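Local structure of major capsid protein (1NO7) at residues Arg302-Ser307 with Cys460-Asp465; Gly265-Ala270 with Ala296-His301; Tyr40-Ala45 with Pro541-Ala546; Leu275-Ala280 with Trp355-Lys360; Pro283-Asp288 with Gly481-Gly486. The protein forms the main structural component of the herpes simplex virus 1 capsid shell, the fragment here being the protease-resistant upper domain of this major capsid protein. One frame throughout, in Å; residues are numbered along the deposited sequence.

Contact 1 (Arg302-Ser307 with Cys460-Asp465)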
# COMPACT_ATOMS: atom_id res chain seq x y z
N ARG A 302 -22.72 10.73 -4.02
CA ARG A 302 -21.72 9.74 -3.98
C ARG A 302 -22.08 9.13 -2.67
O ARG A 302 -22.24 7.91 -2.50
CB ARG A 302 -20.30 10.30 -4.07
CG ARG A 302 -19.29 9.48 -4.83
CD ARG A 302 -19.67 9.10 -6.23
NE ARG A 302 -18.72 8.14 -6.74
CZ ARG A 302 -17.53 8.47 -7.25
NH1 ARG A 302 -17.18 9.75 -7.33
NH2 ARG A 302 -16.71 7.52 -7.67
N ASP A 303 -22.14 10.05 -1.71
CA ASP A 303 -22.39 9.77 -0.31
C ASP A 303 -21.19 9.00 0.18
O ASP A 303 -21.21 7.78 0.24
CB ASP A 303 -23.65 8.94 -0.09
CG ASP A 303 -23.97 8.79 1.39
OD1 ASP A 303 -23.09 8.29 2.12
OD2 ASP A 303 -25.08 9.18 1.82
N CYS A 304 -20.13 9.74 0.51
CA CYS A 304 -18.91 9.14 1.00
C CYS A 304 -18.95 8.99 2.52
O CYS A 304 -19.51 9.84 3.22
CB CYS A 304 -17.70 10.00 0.61
SG CYS A 304 -17.57 10.31 -1.17
N ARG A 305 -18.38 7.90 3.01
CA ARG A 305 -18.35 7.63 4.44
C ARG A 305 -16.99 7.05 4.80
O ARG A 305 -16.68 5.91 4.42
CB ARG A 305 -19.44 6.65 4.84
CG ARG A 305 -20.85 7.17 4.66
CD ARG A 305 -21.83 6.36 5.50
NE ARG A 305 -23.17 6.95 5.48
CZ ARG A 305 -24.01 6.86 4.46
NH1 ARG A 305 -23.65 6.20 3.37
NH2 ARG A 305 -25.20 7.44 4.52
N VAL A 306 -16.18 7.82 5.51
CA VAL A 306 -14.87 7.35 5.92
C VAL A 306 -14.88 7.14 7.42
O VAL A 306 -15.32 8.02 8.17
CB VAL A 306 -13.76 8.36 5.58
CG1 VAL A 306 -12.40 7.75 5.85
CG2 VAL A 306 -13.88 8.80 4.12
N SER A 307 -14.41 5.97 7.86
CA SER A 307 -14.35 5.66 9.29
C SER A 307 -12.90 5.43 9.72
O SER A 307 -12.28 4.42 9.34
CB SER A 307 -15.17 4.42 9.61
OG SER A 307 -15.05 4.10 10.98
N CYS A 460 -13.41 3.32 4.05
CA CYS A 460 -14.19 4.36 3.39
C CYS A 460 -15.25 3.73 2.46
O CYS A 460 -15.24 2.50 2.26
CB CYS A 460 -13.26 5.30 2.62
SG CYS A 460 -11.91 4.44 1.76
N SER A 461 -16.15 4.54 1.90
CA SER A 461 -17.18 3.99 1.02
C SER A 461 -18.06 5.02 0.32
O SER A 461 -18.00 6.21 0.61
CB SER A 461 -18.10 3.07 1.81
OG SER A 461 -18.82 3.80 2.79
N ALA A 462 -18.92 4.53 -0.57
CA ALA A 462 -19.84 5.37 -1.33
C ALA A 462 -20.64 4.60 -2.39
O ALA A 462 -20.32 3.45 -2.73
CB ALA A 462 -19.08 6.52 -2.00
N ALA A 463 -21.69 5.24 -2.88
CA ALA A 463 -22.53 4.66 -3.93
C ALA A 463 -21.82 5.03 -5.23
O ALA A 463 -21.09 6.02 -5.28
CB ALA A 463 -23.92 5.26 -3.88
N PRO A 464 -22.03 4.24 -6.28
CA PRO A 464 -21.45 4.41 -7.62
C PRO A 464 -21.59 5.81 -8.27
O PRO A 464 -22.47 6.58 -7.89
CB PRO A 464 -22.15 3.33 -8.42
CG PRO A 464 -22.35 2.24 -7.38
CD PRO A 464 -22.86 3.03 -6.22
N ASP A 465 -20.73 6.11 -9.24
CA ASP A 465 -20.75 7.41 -9.94
C ASP A 465 -21.84 7.52 -11.02
O ASP A 465 -22.98 7.88 -10.71
CB ASP A 465 -19.38 7.71 -10.56
CG ASP A 465 -18.84 6.56 -11.42
OD1 ASP A 465 -18.34 6.82 -12.54
OD2 ASP A 465 -18.91 5.39 -10.97
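Arg302 meets Asp465 with its guanidinium and Ala463 with its carbonyl, tying a loop to the end of a strand. From CB, which points across the partner rather than at it, the side chain runs to CG, which passes Ala462 CB, 4.1 Å away, and the bend at chi2 (54°) turns it along the other backbone. CD then lies 3.5 Å from Ala463 O. That same carbonyl oxygen sits in the guanidinium plane, at the edge beside NE. Further on, CZ has Asp465 CB at 3.9 Å, over one face of the guanidinium and nearer its border than its centre. NH2 and Asp465 OD2 stay 4.5 Å apart, and no N-H points at the oxygen, so any attraction between them is that of charges alone. NH2 has its salt bridge with Asp278, and Asp465 has its own with Lys580.

The two segments run oppositely, with directions 172° apart, and 302-307 runs alongside strand 457-462, on the side where strand 307-308 pairs with it, so the contact is the loose entry to a three-stranded antiparallel sheet. Ala463 N donates to Arg302 O at 2.8 Å, in the carbonyl plane. Arg305 N reaches Ser461 O at 3.0 Å, but from 35° above its carbonyl plane. Ser461 OG adds a weak bond to Arg305 O, while its stronger partner is Arg477. Between these bonds Ala462 CB faces Cys304 SG, and Val306 CG2 packs on Cys460 CB at 3.9 Å.

Contact 2 (Gly265-Ala270 with Ala296-His301)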
# COMPACT_ATOMS: atom_id res chain seq x y z
N GLY A 265 -21.30 15.70 -13.44
CA GLY A 265 -21.38 15.56 -12.00
C GLY A 265 -20.26 16.16 -11.16
O GLY A 265 -19.84 15.56 -10.17
N GLY A 266 -19.78 17.34 -11.55
CA GLY A 266 -18.72 17.98 -10.80
C GLY A 266 -17.44 17.16 -10.77
O GLY A 266 -16.50 17.47 -10.03
N GLN A 267 -17.41 16.10 -11.58
CA GLN A 267 -16.25 15.21 -11.67
C GLN A 267 -15.78 15.10 -13.13
O GLN A 267 -16.55 14.68 -14.00
CB GLN A 267 -16.61 13.81 -11.12
CG GLN A 267 -16.85 13.74 -9.60
CD GLN A 267 -17.08 12.31 -9.09
OE1 GLN A 267 -16.31 11.40 -9.40
NE2 GLN A 267 -18.15 12.12 -8.31
N ALA A 268 -14.53 15.48 -13.39
CA ALA A 268 -13.97 15.42 -14.74
C ALA A 268 -14.28 14.08 -15.37
O ALA A 268 -14.58 13.10 -14.68
CB ALA A 268 -12.46 15.64 -14.70
N GLN A 269 -14.20 14.02 -16.69
CA GLN A 269 -14.50 12.78 -17.37
C GLN A 269 -13.65 11.61 -16.89
O GLN A 269 -14.20 10.59 -16.48
CB GLN A 269 -14.35 12.97 -18.88
CG GLN A 269 -15.46 13.82 -19.47
CD GLN A 269 -16.85 13.29 -19.12
OE1 GLN A 269 -17.26 12.22 -19.56
NE2 GLN A 269 -17.58 14.05 -18.31
N ALA A 270 -12.33 11.77 -16.93
CA ALA A 270 -11.42 10.69 -16.52
C ALA A 270 -11.86 10.04 -15.19
O ALA A 270 -11.70 8.82 -15.01
CB ALA A 270 -10.00 11.22 -16.42
N ALA A 296 -13.48 13.49 0.81
CA ALA A 296 -14.61 14.05 1.54
C ALA A 296 -15.18 15.27 0.79
O ALA A 296 -16.29 15.72 1.09
CB ALA A 296 -14.17 14.45 2.94
N ALA A 297 -14.43 15.78 -0.18
CA ALA A 297 -14.85 16.93 -0.97
C ALA A 297 -15.49 16.49 -2.30
O ALA A 297 -15.07 16.92 -3.39
CB ALA A 297 -13.66 17.84 -1.25
N LEU A 298 -16.49 15.63 -2.21
CA LEU A 298 -17.20 15.13 -3.38
C LEU A 298 -18.70 15.35 -3.20
O LEU A 298 -19.22 15.26 -2.07
CB LEU A 298 -16.92 13.64 -3.59
CG LEU A 298 -15.56 13.20 -4.16
CD1 LEU A 298 -15.51 11.66 -4.26
CD2 LEU A 298 -15.33 13.84 -5.54
N ASP A 299 -19.39 15.64 -4.30
CA ASP A 299 -20.84 15.88 -4.31
C ASP A 299 -21.63 14.84 -3.50
O ASP A 299 -21.24 13.67 -3.40
CB ASP A 299 -21.36 15.92 -5.75
CG ASP A 299 -20.70 17.01 -6.58
OD1 ASP A 299 -20.88 18.20 -6.25
OD2 ASP A 299 -20.00 16.67 -7.56
N ARG A 300 -22.74 15.28 -2.92
CA ARG A 300 -23.59 14.41 -2.12
C ARG A 300 -23.92 13.10 -2.84
O ARG A 300 -23.89 12.02 -2.24
CB ARG A 300 -24.87 15.15 -1.76
CG ARG A 300 -24.62 16.52 -1.15
CD ARG A 300 -25.86 17.39 -1.20
NE ARG A 300 -25.59 18.74 -0.70
CZ ARG A 300 -26.47 19.74 -0.72
NH1 ARG A 300 -27.68 19.55 -1.23
NH2 ARG A 300 -26.14 20.93 -0.24
N HIS A 301 -24.20 13.20 -4.14
CA HIS A 301 -24.55 12.05 -4.97
C HIS A 301 -23.49 10.94 -5.08
O HIS A 301 -23.39 10.28 -6.11
CB HIS A 301 -24.92 12.52 -6.37
CG HIS A 301 -23.74 13.01 -7.17
ND1 HIS A 301 -22.64 12.22 -7.42
CD2 HIS A 301 -23.50 14.20 -7.77
CE1 HIS A 301 -21.77 12.90 -8.14
NE2 HIS A 301 -22.27 14.10 -8.37
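Gly265 and His301 join two surface loops, one leading into helix 269-273 and the other leaving helix 290-296, where Ala297 is the first residue off the helical path. Gly265 and Gly266 both have positive phi, a backbone shape that glycine adopts readily; Gly266 is poorly ordered, so its position is less certain. The contact buries a modest 203 Å² and contains no strand pairing, only one polar link and a few side-chain approaches.

The hydrogen bond comes first: His301 NE2 donates to Gly265 O at 3.4 Å with an N-H...O angle of 148°, a weak bond. The oxygen lies in the plane of the imidazole, at its edge. A chi1 of 71° holds the ring between the backbone N and carbonyl carbon of His301, and one face of the ring turns to CB of Asp299, two residues earlier.

Among the polar approaches that are not bonds, Asp299 OD2 is modelled beside the same Gly265 carbonyl oxygen. Both are acceptors, so this pair supplies no bond.

The remaining contacts are van der Waals in kind. The Gln267 amide and the His301 ring run antiparallel alongside each other, their planes 11° apart, and they meet edge to edge rather than stacked, NE2 lying 3.7 Å from CE1. On the carbon side, Gln267 CD touches Leu298 CD2 at 4.2 Å.

Contact 3 (Tyr40-Ala45 with Pro541-Ala546)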
# COMPACT_ATOMS: atom_id res chain seq x y z
N TYR A 40 -19.83 -10.17 3.95
CA TYR A 40 -19.93 -9.22 5.06
C TYR A 40 -18.86 -8.13 5.13
O TYR A 40 -17.74 -8.30 4.65
CB TYR A 40 -19.93 -9.97 6.38
CG TYR A 40 -20.48 -9.16 7.53
CD1 TYR A 40 -21.73 -8.55 7.43
CD2 TYR A 40 -19.80 -9.09 8.74
CE1 TYR A 40 -22.29 -7.88 8.52
CE2 TYR A 40 -20.36 -8.42 9.83
CZ TYR A 40 -21.61 -7.83 9.72
OH TYR A 40 -22.19 -7.21 10.81
N VAL A 41 -19.22 -7.01 5.74
CA VAL A 41 -18.30 -5.89 5.90
C VAL A 41 -18.48 -5.24 7.27
O VAL A 41 -19.50 -4.58 7.54
CB VAL A 41 -18.50 -4.80 4.79
CG1 VAL A 41 -17.92 -3.45 5.25
CG2 VAL A 41 -17.81 -5.26 3.50
N ALA A 42 -17.49 -5.45 8.14
CA ALA A 42 -17.51 -4.91 9.51
C ALA A 42 -17.08 -3.44 9.58
O ALA A 42 -16.67 -2.83 8.59
CB ALA A 42 -16.60 -5.77 10.40
N ALA A 43 -17.20 -2.87 10.78
CA ALA A 43 -16.83 -1.49 11.00
C ALA A 43 -15.60 -1.45 11.93
O ALA A 43 -15.45 -2.30 12.82
CB ALA A 43 -17.99 -0.73 11.62
N PRO A 44 -14.71 -0.47 11.72
CA PRO A 44 -13.47 -0.26 12.48
C PRO A 44 -13.52 -0.60 13.97
O PRO A 44 -14.26 0.02 14.74
CB PRO A 44 -13.18 1.21 12.21
CG PRO A 44 -13.57 1.33 10.77
CD PRO A 44 -14.90 0.61 10.74
N ALA A 45 -12.70 -1.58 14.36
CA ALA A 45 -12.62 -2.05 15.74
C ALA A 45 -11.40 -1.53 16.53
O ALA A 45 -10.53 -2.32 16.92
CB ALA A 45 -12.64 -3.58 15.76
N PRO A 541 -9.41 -8.50 6.75
CA PRO A 541 -10.37 -8.26 7.83
C PRO A 541 -11.68 -7.64 7.37
O PRO A 541 -11.70 -6.58 6.73
CB PRO A 541 -9.61 -7.32 8.76
CG PRO A 541 -8.22 -7.80 8.63
CD PRO A 541 -8.08 -7.98 7.13
N PRO A 542 -12.81 -8.28 7.71
CA PRO A 542 -14.11 -7.74 7.30
C PRO A 542 -14.25 -6.29 7.73
O PRO A 542 -15.08 -5.57 7.19
CB PRO A 542 -15.11 -8.66 8.00
CG PRO A 542 -14.36 -9.18 9.18
CD PRO A 542 -12.99 -9.45 8.60
N ALA A 543 -13.44 -5.86 8.69
CA ALA A 543 -13.49 -4.47 9.15
C ALA A 543 -12.89 -3.54 8.08
O ALA A 543 -13.20 -2.34 8.03
CB ALA A 543 -12.72 -4.32 10.47
N LEU A 544 -12.05 -4.11 7.22
CA LEU A 544 -11.38 -3.36 6.15
C LEU A 544 -12.00 -3.56 4.78
O LEU A 544 -11.45 -3.10 3.78
CB LEU A 544 -9.89 -3.76 6.09
CG LEU A 544 -8.94 -3.23 7.18
CD1 LEU A 544 -7.75 -4.18 7.35
CD2 LEU A 544 -8.48 -1.84 6.79
N GLY A 545 -13.13 -4.26 4.73
CA GLY A 545 -13.80 -4.50 3.46
C GLY A 545 -14.00 -5.97 3.12
O GLY A 545 -13.40 -6.85 3.73
N ALA A 546 -14.86 -6.22 2.13
CA ALA A 546 -15.17 -7.58 1.67
C ALA A 546 -15.04 -7.66 0.15
O ALA A 546 -15.34 -6.69 -0.56
CB ALA A 546 -16.58 -7.97 2.10
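Val41 meets Ala546 through a chi1 of 160°, which sets CG1 roughly trans to the backbone N and leaves CG2 to face the methyl group of Ala546. CG2 approaches that CB at 3.3 Å, while CG1 lies 4.0 Å from Pro542 O. One residue on, Ala42 directs its CB toward the other loop and packs against Pro542 CB at 4.0 Å and Ala543 CB at 4.1 Å.

The polar link is a single backbone hydrogen bond, Ala42 N to Pro542 O, modelled at 2.6 Å. It is bent, with 133° at the hydrogen, and the donor stands 60° above the carbonyl plane. Within 541-546 the same oxygen also receives a weak bond from Gly545 N, and Leu544 N bonds back to Pro541 O, closing the turn that offers Pro542 O to the first loop.

The contact therefore brings the loop before helix 48-56 onto the loop that precedes helix 554-562, and Phe55 of the former helix packs on both Pro541 and Pro542. With small apolar side chains and Pro542, which has no N-H to donate, the fit here depends chiefly on close packing of methyl and ring carbons, with a single cross-segment amide bond, itself bent, as the polar link.

Contact 4 (Leu275-Ala280 with Trp355-Lys360)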
# COMPACT_ATOMS: atom_id res chain seq x y z
N LEU A 275 -10.80 4.18 -12.81
CA LEU A 275 -10.75 4.04 -11.36
C LEU A 275 -9.58 4.76 -10.67
O LEU A 275 -9.81 5.53 -9.73
CB LEU A 275 -10.76 2.55 -10.97
CG LEU A 275 -10.83 2.25 -9.47
CD1 LEU A 275 -12.04 2.95 -8.84
CD2 LEU A 275 -10.91 0.75 -9.26
N MET A 276 -8.35 4.51 -11.11
CA MET A 276 -7.20 5.17 -10.50
C MET A 276 -7.44 6.70 -10.46
O MET A 276 -7.35 7.31 -9.40
CB MET A 276 -5.89 4.83 -11.26
CG MET A 276 -5.49 3.32 -11.33
SD MET A 276 -5.16 2.47 -9.69
CE MET A 276 -6.85 2.72 -8.80
N ARG A 277 -7.79 7.31 -11.59
CA ARG A 277 -8.03 8.76 -11.63
C ARG A 277 -9.28 9.15 -10.86
O ARG A 277 -9.68 10.32 -10.88
CB ARG A 277 -8.19 9.24 -13.07
CG ARG A 277 -7.06 8.85 -14.00
CD ARG A 277 -5.93 9.88 -14.05
NE ARG A 277 -6.25 11.06 -14.87
CZ ARG A 277 -7.07 12.03 -14.48
NH1 ARG A 277 -7.65 11.97 -13.27
NH2 ARG A 277 -7.33 13.05 -15.31
N ASP A 278 -9.90 8.20 -10.17
CA ASP A 278 -11.13 8.48 -9.44
C ASP A 278 -10.93 8.83 -7.97
O ASP A 278 -10.67 7.96 -7.12
CB ASP A 278 -12.12 7.31 -9.56
CG ASP A 278 -13.41 7.55 -8.78
OD1 ASP A 278 -13.90 8.70 -8.76
OD2 ASP A 278 -13.93 6.58 -8.19
N PRO A 279 -11.10 10.12 -7.64
CA PRO A 279 -10.95 10.67 -6.29
C PRO A 279 -11.76 9.99 -5.19
O PRO A 279 -11.61 10.32 -4.00
CB PRO A 279 -11.35 12.14 -6.47
CG PRO A 279 -12.30 12.10 -7.59
CD PRO A 279 -11.61 11.15 -8.56
N ALA A 280 -12.61 9.04 -5.57
CA ALA A 280 -13.44 8.33 -4.60
C ALA A 280 -12.67 7.18 -3.95
O ALA A 280 -13.01 6.73 -2.85
CB ALA A 280 -14.69 7.80 -5.27
N TRP A 355 -0.23 13.60 -7.42
CA TRP A 355 0.50 12.84 -6.40
C TRP A 355 -0.29 11.59 -6.02
O TRP A 355 -0.00 10.49 -6.50
CB TRP A 355 0.73 13.74 -5.17
CG TRP A 355 1.50 13.10 -4.01
CD1 TRP A 355 0.98 12.70 -2.81
CD2 TRP A 355 2.92 12.87 -3.92
NE1 TRP A 355 1.98 12.24 -1.98
CE2 TRP A 355 3.18 12.34 -2.64
CE3 TRP A 355 3.99 13.07 -4.80
CZ2 TRP A 355 4.47 12.00 -2.21
CZ3 TRP A 355 5.28 12.73 -4.37
CH2 TRP A 355 5.51 12.21 -3.09
N THR A 356 -1.31 11.78 -5.19
CA THR A 356 -2.15 10.67 -4.75
C THR A 356 -2.42 9.65 -5.87
O THR A 356 -2.33 8.43 -5.66
CB THR A 356 -3.47 11.19 -4.19
OG1 THR A 356 -4.06 12.07 -5.15
CG2 THR A 356 -3.25 11.97 -2.90
N VAL A 357 -2.73 10.15 -7.07
CA VAL A 357 -2.99 9.27 -8.20
C VAL A 357 -1.82 8.31 -8.38
O VAL A 357 -1.95 7.10 -8.12
CB VAL A 357 -3.16 10.05 -9.53
CG1 VAL A 357 -3.09 9.09 -10.72
CG2 VAL A 357 -4.49 10.77 -9.53
N HIS A 358 -0.69 8.86 -8.82
CA HIS A 358 0.50 8.06 -9.05
C HIS A 358 0.71 7.05 -7.94
O HIS A 358 1.21 5.95 -8.19
CB HIS A 358 1.74 8.94 -9.16
CG HIS A 358 1.65 9.93 -10.26
ND1 HIS A 358 0.99 11.13 -10.12
CD2 HIS A 358 2.09 9.88 -11.54
CE1 HIS A 358 1.03 11.78 -11.27
NE2 HIS A 358 1.69 11.05 -12.15
N HIS A 359 0.34 7.42 -6.72
CA HIS A 359 0.50 6.49 -5.62
C HIS A 359 -0.40 5.28 -5.88
O HIS A 359 0.06 4.12 -5.88
CB HIS A 359 0.15 7.17 -4.30
CG HIS A 359 1.31 7.90 -3.69
ND1 HIS A 359 2.13 8.73 -4.43
CD2 HIS A 359 1.81 7.91 -2.43
CE1 HIS A 359 3.08 9.22 -3.65
NE2 HIS A 359 2.90 8.73 -2.43
N LYS A 360 -1.68 5.55 -6.12
CA LYS A 360 -2.64 4.50 -6.41
C LYS A 360 -2.14 3.68 -7.58
O LYS A 360 -2.17 2.46 -7.55
CB LYS A 360 -4.00 5.11 -6.71
CG LYS A 360 -4.62 5.73 -5.49
CD LYS A 360 -5.78 6.63 -5.85
CE LYS A 360 -6.85 5.90 -6.65
NZ LYS A 360 -7.94 6.85 -7.01
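Val357 is the first residue of the helical segment 355-360 to meet the loop 275-280, pointing its CB toward it. Its CG1 packs on Arg277 CD at 4.4 Å, a purely aliphatic contact, and CG2 lies at about the same distance from Met276 O. One helical turn later comes Lys360, on the same side of the helix, and it carries most of the contact. Its CB lies 4.1 Å from Met276 SD. The lysine chain then crosses the methionine obliquely, and its CE reaches Met276 CE at 3.8 Å; bends at chi2 and chi3 fold the methionine so that SD lies by the Lys360 backbone, 3.7 Å from its O, and CE by the lysine CE.

A bend at chi3 (57°) brings the lysine tip to the carbonyls of the turn. NZ donates to Met276 O at 2.5 Å, tilted 25° from the carbonyl plane, and lies 2.9 Å from Asp278 O. Leu281 O, just beyond the loop, accepts a further hydrogen bond. The buried ammonium is thus met by main-chain oxygens, while the carboxylate of Asp278 pairs with Arg302.

Leu275 to Asp278 form a type I beta turn, held in this way against the side of helix 353-371. Arg277 extends from it over Ala270 of helix 269-273 and Val254 of helix 234-256, and Trp355, two residues before Val357, turns to helix 218-226.

Contact 5 (Pro283-Asp288 with Gly481-Gly486)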
# COMPACT_ATOMS: atom_id res chain seq x y z
N PRO A 283 -5.79 5.41 -2.15
CA PRO A 283 -4.80 4.33 -2.19
C PRO A 283 -4.77 3.56 -0.89
O PRO A 283 -5.17 4.08 0.16
CB PRO A 283 -3.49 5.05 -2.50
CG PRO A 283 -3.71 6.42 -1.94
CD PRO A 283 -5.14 6.73 -2.33
N PRO A 284 -4.29 2.32 -0.93
CA PRO A 284 -4.20 1.44 0.23
C PRO A 284 -3.47 2.04 1.42
O PRO A 284 -3.98 1.94 2.53
CB PRO A 284 -3.49 0.22 -0.33
CG PRO A 284 -2.56 0.84 -1.36
CD PRO A 284 -3.46 1.82 -2.04
N LEU A 285 -2.33 2.67 1.17
CA LEU A 285 -1.50 3.28 2.23
C LEU A 285 -1.40 4.80 2.11
O LEU A 285 -0.96 5.33 1.08
CB LEU A 285 -0.11 2.65 2.19
CG LEU A 285 -0.17 1.14 2.46
CD1 LEU A 285 1.20 0.46 2.32
CD2 LEU A 285 -0.72 0.95 3.88
N VAL A 286 -1.79 5.50 3.17
CA VAL A 286 -1.76 6.96 3.12
C VAL A 286 -1.00 7.61 4.27
O VAL A 286 -1.46 7.59 5.41
CB VAL A 286 -3.17 7.53 3.17
CG1 VAL A 286 -3.18 8.97 2.66
CG2 VAL A 286 -4.09 6.66 2.39
N TRP A 287 0.15 8.22 3.96
CA TRP A 287 0.92 8.89 5.01
C TRP A 287 0.28 10.21 5.45
O TRP A 287 0.10 10.45 6.65
CB TRP A 287 2.35 9.12 4.52
CG TRP A 287 3.20 7.88 4.57
CD1 TRP A 287 3.95 7.34 3.55
CD2 TRP A 287 3.46 7.07 5.73
NE1 TRP A 287 4.67 6.25 4.01
CE2 TRP A 287 4.38 6.06 5.34
CE3 TRP A 287 3.00 7.10 7.06
CZ2 TRP A 287 4.86 5.10 6.24
CZ3 TRP A 287 3.48 6.13 7.96
CH2 TRP A 287 4.40 5.15 7.54
N ASP A 288 -0.07 11.08 4.50
CA ASP A 288 -0.72 12.34 4.85
C ASP A 288 -2.24 12.21 4.72
O ASP A 288 -2.78 11.11 4.83
CB ASP A 288 -0.19 13.48 3.96
CG ASP A 288 -0.29 13.17 2.48
OD1 ASP A 288 -1.42 12.84 2.04
OD2 ASP A 288 0.74 13.28 1.78
N GLY A 481 -10.81 -0.50 1.84
CA GLY A 481 -9.98 -0.31 3.02
C GLY A 481 -8.72 0.47 2.69
O GLY A 481 -8.48 0.84 1.53
N ALA A 482 -7.91 0.74 3.71
CA ALA A 482 -6.66 1.47 3.54
C ALA A 482 -6.04 1.74 4.91
O ALA A 482 -6.73 1.81 5.92
CB ALA A 482 -6.91 2.80 2.80
N LEU A 483 -4.71 1.87 4.93
CA LEU A 483 -4.00 2.15 6.17
C LEU A 483 -3.36 3.53 6.12
O LEU A 483 -2.77 3.93 5.10
CB LEU A 483 -2.93 1.09 6.41
CG LEU A 483 -3.60 -0.25 6.65
CD1 LEU A 483 -2.55 -1.31 6.94
CD2 LEU A 483 -4.60 -0.11 7.80
N HIS A 484 -3.49 4.25 7.24
CA HIS A 484 -2.93 5.58 7.36
C HIS A 484 -1.41 5.44 7.44
O HIS A 484 -0.71 5.52 6.43
CB HIS A 484 -3.45 6.25 8.62
CG HIS A 484 -3.00 7.67 8.76
ND1 HIS A 484 -3.09 8.58 7.73
CD2 HIS A 484 -2.49 8.34 9.81
CE1 HIS A 484 -2.65 9.75 8.14
NE2 HIS A 484 -2.28 9.64 9.41
N ALA A 485 -0.90 5.23 8.64
CA ALA A 485 0.53 5.08 8.77
C ALA A 485 0.86 3.60 8.63
O ALA A 485 1.02 2.90 9.63
CB ALA A 485 0.99 5.59 10.12
N GLY A 486 0.97 3.11 7.40
CA GLY A 486 1.29 1.70 7.24
C GLY A 486 2.33 1.50 6.16
O GLY A 486 2.61 2.43 5.40
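Leu285 and Leu483 form a parallel beta bridge near the centre of the chain, laying segment 283-288 along the outer strand 478-483 of the three-stranded antiparallel sheet. The parallel sense follows from the register: Pro284 lies beside Ala482, Leu285 beside Leu483 and Val286 beside His484. Two backbone hydrogen bonds make the bridge. Leu483 N donates to Pro284 O at 2.5 Å, with a C=O...N angle of 172°. Val286 N donates to Leu483 O at 2.7 Å, again nearly in line with the carbonyl (163°), and Leu285 CA adds a C-H contact to that oxygen.

The two leucines project alongside one another in a common direction, with Leu285 CD2 3.4 Å from Leu483 CB. Tyr363 of helix 353-371 packs on both Pro284 and Leu285.

Past the bridge the second segment turns sharply, with Ala485 at the centre of an inverse gamma turn. Trp287 folds back over this turn: its CZ3 meets Ala485 CB at 3.3 Å, and Gly486 O lies over the outer part of one indole face. Indole NE1 bonds to Asp217. His484, its CG trans to the backbone N (chi1 -176°), swings its ring toward the carbonyls of Val286, Trp287 and Asp288, where Asp288 O lies in the ring plane at the edge, 3.6 Å from CE1.

Residues 265-307 supply both sides of contact 2 and one side of contacts 1, 4 and 5. Contact 3 pairs a segment near the model's N-terminal end with one some 50 residues short of its C-terminal end; the other four lie between these in sequence. Contacts 1 and 5 reach the same antiparallel sheet through neighbouring strands 457-462 and 478-483, centres about 17 Å apart. Contacts 1 and 2 follow in series, centres about 11 Å apart. A salt bridge from Arg302 to Asp278 ties contact 1 to contact 4, which meets contact 2 through Ala280 and Leu298 and contact 5 through Lys360 and Pro283. Contact 3 touches contact 5 through Leu544. Distant sequence parts thus interlock within one compact fold.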